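Local coordinates for peptide chain release factor subunit 1 (Aeropyrum pernix, PDB 3AGK), which probably directs the termination of translation in response to the stop codons UAA, UAG and UGA, as an archaeal class I release factor, at residues S36-P41 with E115-F120; S87-G92 with M110-E115. All blocks are in the same frame, centred on the assembly; numbering follows the deposited sequence.

How the contacts relate
Both contacts lie in the N-terminal eRF1 domain 1, their centres about 8 Å apart, at the same antiparallel sheet, whose order is 107-111, 93-98, 34-39, 121-125. Along the chain contact 2 is nested inside contact 1: 36-41 comes first, then 87-92 and 110-115, and finally 115-120, with E115 shared. The chain from 110 to 120 thus leaves edge strand 107-111, passes the turn that leads into 93-98, and crosses the end of 34-39 before entering the other edge strand, 121-125. The contacts touch directly where P41 meets P90 and T88, and where I117 and P116 meet N91, so the connections at this end of the sheet pack against one another.

Contact 1 of 2, residues S36-P41 with E115-F120; sequences SLYIPP and EPIRVF
F120 lays its ring beside strand 34-39, with CE1 3.6 Å from CD1 of L37, and the two side chains cross obliquely. F120 CG stands anti to its own backbone N (chi1 175°), which swings the ring toward L37; at the ring's edge, near its plane, sit I39 CG1 and P40 CD. The backbone joins in through a CA-H...O contact from F120 CA to Y38 O at 3.3 Å, with 147° at the hydrogen. Y38 O also lies 3.0 Å from F120 CD1, oblique to the ring.

P40 nestles into the bend at 118-120: its CG is 3.3 Å from R118 O and also close to F120 N, while its CD packs 3.8 Å from F120 CB. P41 follows, its CD 3.2 Å from I117 O. On the Y38 side, I117 brings CG2 to the edge of the tyrosine ring, 3.9 Å from CD2 and near the ring plane, the two side chains running at about a right angle.

Farther out, V48 and L51 of helix 45-58 also pack on F120, and V94 of strand 93-98 touches both Y38 and I117. The tyrosine is held at its far end by a hydrogen bond between OH and I129 O. Losing the F120 ring to an alanine would probably leave a gap between L37 and helix 45-58 and strip Y38 O of its neighbour. C-H groups of F120 and the prolines rest against backbone carbonyls and the remainder is apolar packing, so the loop's fit over the strand end rests on shape, until pairing of Y38 with Y121 brings the chain into the sheet.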
ATOM      1  N   SER A  36      17.434  -5.630 -11.392  1.00 59.92           N
ATOM      2  CA  SER A  36      17.260  -5.411  -9.963  1.00 62.98           C
ATOM      3  C   SER A  36      18.274  -6.281  -9.210  1.00 64.18           C
ATOM      4  O   SER A  36      18.360  -7.481  -9.458  1.00 71.07           O
ATOM      5  CB  SER A  36      15.828  -5.771  -9.542  1.00 63.06           C
ATOM      6  OG  SER A  36      14.870  -5.003 -10.252  1.00 57.11           O
ATOM      7  N   LEU A  37      19.039  -5.689  -8.296  1.00 56.05           N
ATOM      8  CA  LEU A  37      20.098  -6.427  -7.607  1.00 54.60           C
ATOM      9  C   LEU A  37      20.273  -6.030  -6.129  1.00 62.84           C
ATOM     10  O   LEU A  37      20.610  -4.889  -5.820  1.00 64.02           O
ATOM     11  CB  LEU A  37      21.413  -6.241  -8.358  1.00 48.78           C
ATOM     12  CG  LEU A  37      22.679  -6.750  -7.686  1.00 49.38           C
ATOM     13  CD1 LEU A  37      22.684  -8.271  -7.704  1.00 53.69           C
ATOM     14  CD2 LEU A  37      23.878  -6.216  -8.418  1.00 46.06           C
ATOM     15  N   TYR A  38      20.050  -6.983  -5.227  1.00 58.61           N
ATOM     16  CA  TYR A  38      20.146  -6.745  -3.786  1.00 59.45           C
ATOM     17  C   TYR A  38      21.279  -7.573  -3.189  1.00 61.05           C
ATOM     18  O   TYR A  38      21.326  -8.789  -3.367  1.00 65.99           O
ATOM     19  CB  TYR A  38      18.861  -7.182  -3.091  1.00 60.87           C
ATOM     20  CG  TYR A  38      17.612  -6.375  -3.375  1.00 63.18           C
ATOM     21  CD1 TYR A  38      16.971  -6.439  -4.609  1.00 64.33           C
ATOM     22  CD2 TYR A  38      17.031  -5.603  -2.377  1.00 66.11           C
ATOM     23  CE1 TYR A  38      15.801  -5.711  -4.849  1.00 68.78           C
ATOM     24  CE2 TYR A  38      15.870  -4.881  -2.603  1.00 67.46           C
ATOM     25  CZ  TYR A  38      15.256  -4.932  -3.836  1.00 69.59           C
ATOM     26  OH  TYR A  38      14.098  -4.205  -4.036  1.00 63.43           O
ATOM     27  N   ILE A  39      22.180  -6.933  -2.459  1.00 51.68           N
ATOM     28  CA  ILE A  39      23.342  -7.624  -1.910  1.00 52.03           C
ATOM     29  C   ILE A  39      23.444  -7.501  -0.394  1.00 61.18           C
ATOM     30  O   ILE A  39      23.672  -6.418   0.131  1.00 67.26           O
ATOM     31  CB  ILE A  39      24.632  -7.078  -2.519  1.00 54.32           C
ATOM     32  CG1 ILE A  39      24.543  -7.085  -4.058  1.00 51.07           C
ATOM     33  CG2 ILE A  39      25.842  -7.855  -1.981  1.00 58.57           C
ATOM     34  CD1 ILE A  39      25.670  -6.303  -4.738  1.00 53.84           C
ATOM     35  N   PRO A  40      23.277  -8.619   0.321  1.00 66.27           N
ATOM     36  CA  PRO A  40      23.348  -8.581   1.787  1.00 67.65           C
ATOM     37  C   PRO A  40      24.753  -8.255   2.280  1.00 64.85           C
ATOM     38  O   PRO A  40      25.724  -8.409   1.543  1.00 63.08           O
ATOM     39  CB  PRO A  40      22.982 -10.014   2.189  1.00 71.83           C
ATOM     40  CG  PRO A  40      22.233 -10.560   1.019  1.00 67.29           C
ATOM     41  CD  PRO A  40      22.879  -9.945  -0.180  1.00 61.45           C
ATOM     42  N   PRO A  41      24.868  -7.816   3.535  1.00 70.73           N
ATOM     43  CA  PRO A  41      26.197  -7.513   4.080  1.00 71.34           C
ATOM     44  C   PRO A  41      27.072  -8.771   4.139  1.00 72.24           C
ATOM     45  O   PRO A  41      28.273  -8.708   3.902  1.00 73.92           O
ATOM     46  CB  PRO A  41      25.893  -6.989   5.488  1.00 72.95           C
ATOM     47  CG  PRO A  41      24.439  -6.613   5.465  1.00 74.78           C
ATOM     48  CD  PRO A  41      23.787  -7.538   4.495  1.00 78.08           C
ATOM     49  N   GLU A 115      17.403  -0.159   6.161  1.00 86.37           N
ATOM     50  CA  GLU A 115      17.244  -1.473   6.758  1.00 98.49           C
ATOM     51  C   GLU A 115      18.227  -2.456   6.119  1.00 91.59           C
ATOM     52  O   GLU A 115      18.445  -2.422   4.912  1.00 82.12           O
ATOM     53  CB  GLU A 115      15.822  -1.968   6.479  1.00107.24           C
ATOM     54  CG  GLU A 115      15.519  -2.204   4.974  1.00 90.27           C
ATOM     55  CD  GLU A 115      14.675  -1.105   4.338  1.00 93.57           C
ATOM     56  OE1 GLU A 115      14.728   0.042   4.817  1.00108.06           O
ATOM     57  OE2 GLU A 115      13.953  -1.379   3.356  1.00 91.53           O
ATOM     58  N   PRO A 116      18.809  -3.356   6.924  1.00 89.63           N
ATOM     59  CA  PRO A 116      19.732  -4.344   6.357  1.00 84.01           C
ATOM     60  C   PRO A 116      18.970  -5.384   5.539  1.00 81.85           C
ATOM     61  O   PRO A 116      18.015  -5.977   6.033  1.00 85.15           O
ATOM     62  CB  PRO A 116      20.350  -5.017   7.592  1.00 88.36           C
ATOM     63  CG  PRO A 116      19.897  -4.204   8.771  1.00 95.45           C
ATOM     64  CD  PRO A 116      18.628  -3.532   8.370  1.00 94.44           C
ATOM     65  N   ILE A 117      19.374  -5.590   4.295  1.00 73.84           N
ATOM     66  CA  ILE A 117      18.791  -6.661   3.509  1.00 86.51           C
ATOM     67  C   ILE A 117      19.502  -7.955   3.893  1.00 86.69           C
ATOM     68  O   ILE A 117      20.643  -7.918   4.367  1.00 92.70           O
ATOM     69  CB  ILE A 117      18.917  -6.372   2.007  1.00 85.33           C
ATOM     70  CG1 ILE A 117      20.139  -5.501   1.743  1.00 68.45           C
ATOM     71  CG2 ILE A 117      17.705  -5.615   1.514  1.00 91.18           C
ATOM     72  CD1 ILE A 117      20.187  -4.962   0.327  1.00 64.00           C
ATOM     73  N   ARG A 118      18.832  -9.092   3.720  1.00 77.26           N
ATOM     74  CA  ARG A 118      19.420 -10.367   4.118  1.00 77.81           C
ATOM     75  C   ARG A 118      19.426 -11.382   2.989  1.00 78.64           C
ATOM     76  O   ARG A 118      20.261 -12.289   2.974  1.00 75.07           O
ATOM     77  CB  ARG A 118      18.727 -10.940   5.359  1.00 90.09           C
ATOM     78  CG  ARG A 118      19.594 -10.890   6.622  1.00102.69           C
ATOM     79  CD  ARG A 118      20.253  -9.522   6.759  1.00112.29           C
ATOM     80  NE  ARG A 118      21.252  -9.439   7.826  1.00121.20           N
ATOM     81  CZ  ARG A 118      20.994  -9.028   9.066  1.00124.90           C
ATOM     82  NH1 ARG A 118      19.762  -8.675   9.410  1.00123.84           N
ATOM     83  NH2 ARG A 118      21.967  -8.974   9.966  1.00130.14           N
ATOM     84  N   VAL A 119      18.509 -11.214   2.039  1.00 78.25           N
ATOM     85  CA  VAL A 119      18.376 -12.167   0.936  1.00 75.03           C
ATOM     86  C   VAL A 119      18.860 -11.602  -0.395  1.00 72.70           C
ATOM     87  O   VAL A 119      18.278 -10.661  -0.950  1.00 71.54           O
ATOM     88  CB  VAL A 119      16.937 -12.713   0.799  1.00 83.70           C
ATOM     89  CG1 VAL A 119      15.915 -11.642   1.095  1.00 87.18           C
ATOM     90  CG2 VAL A 119      16.714 -13.327  -0.599  1.00 82.57           C
ATOM     91  N   PHE A 120      19.947 -12.175  -0.898  1.00 68.09           N
ATOM     92  CA  PHE A 120      20.464 -11.774  -2.199  1.00 65.33           C
ATOM     93  C   PHE A 120      19.374 -11.951  -3.235  1.00 64.29           C
ATOM     94  O   PHE A 120      18.597 -12.896  -3.165  1.00 64.93           O
ATOM     95  CB  PHE A 120      21.687 -12.597  -2.585  1.00 58.31           C
ATOM     96  CG  PHE A 120      22.193 -12.308  -3.965  1.00 56.83           C
ATOM     97  CD1 PHE A 120      22.985 -11.205  -4.207  1.00 54.39           C
ATOM     98  CD2 PHE A 120      21.883 -13.148  -5.023  1.00 59.84           C
ATOM     99  CE1 PHE A 120      23.463 -10.931  -5.479  1.00 47.15           C
ATOM    100  CE2 PHE A 120      22.358 -12.887  -6.296  1.00 52.78           C
ATOM    101  CZ  PHE A 120      23.148 -11.780  -6.526  1.00 51.95           C
TER

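Contact 2 of 2, residues S87-G92 with M110-E115; sequences STPPNG and MFSPPE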
ATOM      1  N   SER A  87      33.945  -3.203  -0.278  1.00 94.66           N
ATOM      2  CA  SER A  87      33.064  -4.170   0.362  1.00 89.90           C
ATOM      3  C   SER A  87      31.676  -3.580   0.493  1.00 80.16           C
ATOM      4  O   SER A  87      31.517  -2.358   0.509  1.00 73.16           O
ATOM      5  CB  SER A  87      33.585  -4.529   1.748  1.00 95.42           C
ATOM      6  OG  SER A  87      33.278  -3.491   2.663  1.00 95.87           O
ATOM      7  N   THR A  88      30.675  -4.449   0.595  1.00 73.26           N
ATOM      8  CA  THR A  88      29.296  -4.001   0.733  1.00 75.49           C
ATOM      9  C   THR A  88      29.156  -3.177   2.023  1.00 80.34           C
ATOM     10  O   THR A  88      29.818  -3.477   3.016  1.00 87.63           O
ATOM     11  CB  THR A  88      28.315  -5.195   0.733  1.00 77.32           C
ATOM     12  OG1 THR A  88      27.835  -5.419   2.060  1.00 89.80           O
ATOM     13  CG2 THR A  88      29.002  -6.475   0.218  1.00 67.50           C
ATOM     14  N   PRO A  89      28.324  -2.114   2.002  1.00 74.99           N
ATOM     15  CA  PRO A  89      28.054  -1.349   3.223  1.00 78.73           C
ATOM     16  C   PRO A  89      27.426  -2.250   4.276  1.00 78.53           C
ATOM     17  O   PRO A  89      27.127  -3.418   4.001  1.00 73.07           O
ATOM     18  CB  PRO A  89      27.036  -0.294   2.771  1.00 75.60           C
ATOM     19  CG  PRO A  89      27.192  -0.205   1.321  1.00 72.90           C
ATOM     20  CD  PRO A  89      27.621  -1.552   0.840  1.00 75.26           C
ATOM     21  N   PRO A  90      27.211  -1.712   5.477  1.00 77.33           N
ATOM     22  CA  PRO A  90      26.727  -2.540   6.588  1.00 79.58           C
ATOM     23  C   PRO A  90      25.281  -2.971   6.402  1.00 79.41           C
ATOM     24  O   PRO A  90      24.884  -4.001   6.956  1.00 77.40           O
ATOM     25  CB  PRO A  90      26.846  -1.607   7.797  1.00 79.36           C
ATOM     26  CG  PRO A  90      27.760  -0.479   7.333  1.00 73.86           C
ATOM     27  CD  PRO A  90      27.479  -0.326   5.891  1.00 70.16           C
ATOM     28  N   ASN A  91      24.508  -2.201   5.639  1.00 70.85           N
ATOM     29  CA  ASN A  91      23.114  -2.551   5.391  1.00 69.58           C
ATOM     30  C   ASN A  91      22.927  -3.188   4.023  1.00 68.47           C
ATOM     31  O   ASN A  91      21.795  -3.390   3.580  1.00 63.78           O
ATOM     32  CB  ASN A  91      22.217  -1.324   5.494  1.00 69.16           C
ATOM     33  CG  ASN A  91      21.898  -0.953   6.923  1.00 80.53           C
ATOM     34  OD1 ASN A  91      22.312  -1.635   7.858  1.00 86.72           O
ATOM     35  ND2 ASN A  91      21.152   0.132   7.098  1.00 76.81           N
ATOM     36  N   GLY A  92      24.041  -3.482   3.354  1.00 66.02           N
ATOM     37  CA  GLY A  92      24.011  -4.031   2.009  1.00 59.30           C
ATOM     38  C   GLY A  92      23.910  -2.972   0.921  1.00 67.71           C
ATOM     39  O   GLY A  92      23.993  -1.761   1.189  1.00 58.87           O
ATOM     40  N   MET A 110      22.082   3.301  -7.264  1.00 55.83           N
ATOM     41  CA  MET A 110      22.804   2.480  -6.301  1.00 56.79           C
ATOM     42  C   MET A 110      22.738   3.094  -4.921  1.00 56.45           C
ATOM     43  O   MET A 110      22.990   4.268  -4.767  1.00 58.28           O
ATOM     44  CB  MET A 110      24.264   2.272  -6.701  1.00 54.68           C
ATOM     45  CG  MET A 110      24.941   1.257  -5.775  1.00 62.31           C
ATOM     46  SD  MET A 110      26.672   0.899  -6.103  1.00 70.60           S
ATOM     47  CE  MET A 110      27.391   2.533  -6.137  1.00 54.62           C
ATOM     48  N   PHE A 111      22.397   2.304  -3.911  1.00 58.55           N
ATOM     49  CA  PHE A 111      22.379   2.828  -2.548  1.00 59.94           C
ATOM     50  C   PHE A 111      22.424   1.748  -1.479  1.00 60.80           C
ATOM     51  O   PHE A 111      22.345   0.534  -1.771  1.00 56.31           O
ATOM     52  CB  PHE A 111      21.148   3.706  -2.326  1.00 61.36           C
ATOM     53  CG  PHE A 111      19.854   2.987  -2.535  1.00 59.26           C
ATOM     54  CD1 PHE A 111      19.159   2.459  -1.457  1.00 63.25           C
ATOM     55  CD2 PHE A 111      19.335   2.829  -3.810  1.00 57.58           C
ATOM     56  CE1 PHE A 111      17.968   1.789  -1.639  1.00 65.42           C
ATOM     57  CE2 PHE A 111      18.136   2.154  -4.007  1.00 67.86           C
ATOM     58  CZ  PHE A 111      17.449   1.634  -2.916  1.00 66.99           C
ATOM     59  N   SER A 112      22.565   2.195  -0.232  1.00 52.36           N
ATOM     60  CA  SER A 112      22.381   1.300   0.893  1.00 58.68           C
ATOM     61  C   SER A 112      21.058   1.663   1.568  1.00 65.30           C
ATOM     62  O   SER A 112      20.752   2.830   1.748  1.00 63.07           O
ATOM     63  CB  SER A 112      23.570   1.365   1.856  1.00 58.37           C
ATOM     64  OG  SER A 112      23.441   0.401   2.894  1.00 63.13           O
ATOM     65  N   PRO A 113      20.243   0.657   1.902  1.00 68.71           N
ATOM     66  CA  PRO A 113      18.912   0.918   2.464  1.00 68.75           C
ATOM     67  C   PRO A 113      18.954   1.195   3.972  1.00 72.48           C
ATOM     68  O   PRO A 113      19.919   0.799   4.629  1.00 72.52           O
ATOM     69  CB  PRO A 113      18.167  -0.388   2.177  1.00 68.53           C
ATOM     70  CG  PRO A 113      19.238  -1.434   2.202  1.00 64.99           C
ATOM     71  CD  PRO A 113      20.478  -0.778   1.655  1.00 67.52           C
ATOM     72  N   PRO A 114      17.909   1.843   4.520  1.00 73.66           N
ATOM     73  CA  PRO A 114      17.905   2.174   5.953  1.00 82.87           C
ATOM     74  C   PRO A 114      17.922   0.895   6.776  1.00 89.66           C
ATOM     75  O   PRO A 114      18.394   0.866   7.915  1.00 92.74           O
ATOM     76  CB  PRO A 114      16.566   2.901   6.154  1.00 81.82           C
ATOM     77  CG  PRO A 114      15.996   3.130   4.796  1.00 77.07           C
ATOM     78  CD  PRO A 114      16.622   2.141   3.871  1.00 70.32           C
ATOM     79  N   GLU A 115      17.403  -0.159   6.161  1.00 86.37           N
ATOM     80  CA  GLU A 115      17.244  -1.473   6.758  1.00 98.49           C
ATOM     81  C   GLU A 115      18.227  -2.456   6.119  1.00 91.59           C
ATOM     82  O   GLU A 115      18.445  -2.422   4.912  1.00 82.12           O
ATOM     83  CB  GLU A 115      15.822  -1.968   6.479  1.00107.24           C
ATOM     84  CG  GLU A 115      15.519  -2.204   4.974  1.00 90.27           C
ATOM     85  CD  GLU A 115      14.675  -1.105   4.338  1.00 93.57           C
ATOM     86  OE1 GLU A 115      14.728   0.042   4.817  1.00108.06           O
ATOM     87  OE2 GLU A 115      13.953  -1.379   3.356  1.00 91.53           O
TER
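Two side-chain hydrogen bonds join N91 and G92 to the loop that follows strand 107-111, and they run in opposite directions. N91 donates from ND2 to P113 O at 2.8 Å, reasonably straight at 152°; the donor lies in the carbonyl plane, while the acceptor is slightly out of the asparagine's amide plane. Its CG is anti to the carbonyl carbon (chi1 -79°), reaching the amide across to the proline pair. In return S112 donates a hydrogen bond from OG to G92 O, 2.8 Å away, with the hydroxyl slightly off the carbonyl plane. The serine OG, anti to its own backbone N, thereby grips the last residue of the turn.

Within 87-92 the shape is set by a type I beta turn from P89 to G92, closed by the bond from G92 N to P89 O at 3.2 Å. That same carbonyl accepts a second bond from T88 OG1, at 2.9 Å. Glycine suits the turn's last position, since at its backbone angles a CB would be jammed against N91 O.

Van der Waals packing fills in around the polar links. N91 CB comes 3.4 Å from S112 OG, P89 CB approaches the same hydroxyl at 3.7 Å, and the P113 ring meets N91 O through CG and CD, each 3.5 Å away.

The turn leads straight into strand 93-98, next to 107-111 in the sheet, where F111 pairs with V94. Beyond, helix 14-24 packs on F111 and P114 through L17, and S112 makes backbone hydrogen bonds with L10 and I12, so the N-terminal stretch flanks this corner of the domain.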